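Local coordinates for transcriptional regulatory protein (Chlamydia trachomatis, PDB 3Q7R) that probably acts as a global activator of transcription, binding a cis-acting element in its own promoter and so probably also driving its own expression, at residues I112-F115 with L116-H119. Numbering follows the deposited sequence. Where two conformers were deposited one is given.
Sequences ISLF and LSQH
The Phe115 ring overlaps the imidazole of His119, four residues on, at the C-terminal end of helix 105-118. This is the last helix of a CheY-like receiver domain. The two rings meet obliquely, their centroids 4.2 Å apart and their planes at 32°. His119 CD2 does the touching: it sits over one face of the phenyl ring, offset toward the rim, 3.2 Å from Phe115 CE2. Phe115 CG lies anti to the backbone N (chi1 -165°), which swings the ring along the helix toward His119. Beside the rings, His119 N makes a weak hydrogen bond to Phe115 O. His119 also meets the ring of Phe75.

On the side facing the parallel sheet, Ile112 and Leu116 lie side by side and point the same way. Their methyls meet at Ile112 CG2 and Leu116 CD1, 4.1 Å apart. Leu116 packs onto Val15 and Leu53, joining the helix to two neighbouring strands. Leu116 N also bonds Ile112 O along the helix.

Leu114 and Gln118 form the side turned to the second subunit. The Gln118 amide lies across the Leu114 side chain, with NE2 3.5 Å from Leu114 CD1. The chain of Gln118 is extended beyond CG, and its OE1 takes a hydrogen bond from Trp97 NE1 of the second subunit. Leu114 and Phe115 pack on that same tryptophan, so this helix end forms part of the dimer interface.

Leu114 O accepts from Gln118 N and, in the conformer given, from Ser117 OG; a weak bond from Ser117 N adds to these. Gln118 N supplies the helical one, 3.0 Å from Leu114 O. In that conformer Ser117 OG, set between its own backbone N and carbonyl carbon (chi1 71°), reaches Leu114 O at 2.9 Å.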
loop_
_atom_site.group_PDB
_atom_site.type_symbol
_atom_site.label_atom_id
_atom_site.label_comp_id
_atom_site.label_asym_id
_atom_site.label_seq_id
_atom_site.Cartn_x
_atom_site.Cartn_y
_atom_site.Cartn_z
ATOM N N ILE A 112 -4.486 -2.079 7.919
ATOM C CA ILE A 112 -4.236 -1.138 9.005
ATOM C C ILE A 112 -3.165 -1.699 9.932
ATOM O O ILE A 112 -2.228 -1.001 10.332
ATOM C CB ILE A 112 -5.563 -0.913 9.784
ATOM C CG1 ILE A 112 -6.521 -0.050 8.967
ATOM C CG2 ILE A 112 -5.304 -0.325 11.179
ATOM C CD1 ILE A 112 -7.977 -0.072 9.576
ATOM N N SER A 113 -3.272 -2.979 10.242
ATOM C CA SER A 113 -2.298 -3.621 11.136
ATOM C C SER A 113 -0.887 -3.645 10.531
ATOM O O SER A 113 0.113 -3.407 11.225
ATOM C CB SER A 113 -2.767 -5.035 11.505
ATOM O OG SER A 113 -4.021 -4.986 12.163
ATOM N N LEU A 114 -0.793 -3.936 9.240
ATOM C CA LEU A 114 0.515 -3.968 8.578
ATOM C C LEU A 114 1.087 -2.556 8.506
ATOM O O LEU A 114 2.269 -2.351 8.790
ATOM C CB LEU A 114 0.415 -4.554 7.170
ATOM C CG LEU A 114 1.715 -4.537 6.352
ATOM C CD1 LEU A 114 2.853 -5.297 7.056
ATOM C CD2 LEU A 114 1.472 -5.168 4.983
ATOM N N PHE A 115 0.265 -1.589 8.101
ATOM C CA PHE A 115 0.763 -0.234 7.918
ATOM C C PHE A 115 1.342 0.312 9.213
ATOM O O PHE A 115 2.447 0.877 9.243
ATOM C CB PHE A 115 -0.385 0.660 7.424
ATOM C CG PHE A 115 0.079 1.980 6.863
ATOM C CD1 PHE A 115 -0.074 2.246 5.518
ATOM C CD2 PHE A 115 0.675 2.930 7.672
ATOM C CE1 PHE A 115 0.368 3.469 4.973
ATOM C CE2 PHE A 115 1.132 4.134 7.127
ATOM C CZ PHE A 115 0.988 4.395 5.794
ATOM N N LEU A 116 0.587 0.151 10.298
ATOM C CA LEU A 116 1.027 0.681 11.591
ATOM C C LEU A 116 2.196 -0.094 12.178
ATOM O O LEU A 116 2.935 0.455 12.987
ATOM C CB LEU A 116 -0.155 0.742 12.575
ATOM C CG LEU A 116 -1.136 1.874 12.255
ATOM C CD1 LEU A 116 -2.388 1.775 13.098
ATOM C CD2 LEU A 116 -0.429 3.213 12.422
ATOM N N SER A 117 2.396 -1.354 11.779
ATOM C CA SER A 117 3.533 -2.116 12.306
ATOM C C SER A 117 4.821 -1.703 11.588
ATOM O O SER A 117 5.891 -1.672 12.191
ATOM C CB SER A 117 3.296 -3.630 12.194
ATOM O OG SER A 117 3.354 -4.076 10.856
ATOM N N GLN A 118 4.705 -1.346 10.314
ATOM C CA GLN A 118 5.847 -0.948 9.503
ATOM C C GLN A 118 6.288 0.506 9.733
ATOM O O GLN A 118 7.468 0.819 9.588
ATOM C CB GLN A 118 5.488 -1.094 8.026
ATOM C CG GLN A 118 5.466 -2.510 7.470
ATOM C CD GLN A 118 5.179 -2.476 5.981
ATOM O OE1 GLN A 118 4.795 -1.421 5.452
ATOM N NE2 GLN A 118 5.386 -3.602 5.291
ATOM N N HIS A 119 5.357 1.395 10.082
ATOM C CA HIS A 119 5.648 2.839 10.079
ATOM C C HIS A 119 5.726 3.467 11.470
ATOM O O HIS A 119 4.904 3.191 12.342
ATOM C CB HIS A 119 4.619 3.590 9.234
ATOM C CG HIS A 119 4.609 3.199 7.787
ATOM N ND1 HIS A 119 5.480 3.739 6.860
ATOM C CD2 HIS A 119 3.816 2.341 7.104
ATOM C CE1 HIS A 119 5.223 3.221 5.672
ATOM N NE2 HIS A 119 4.222 2.371 5.787
#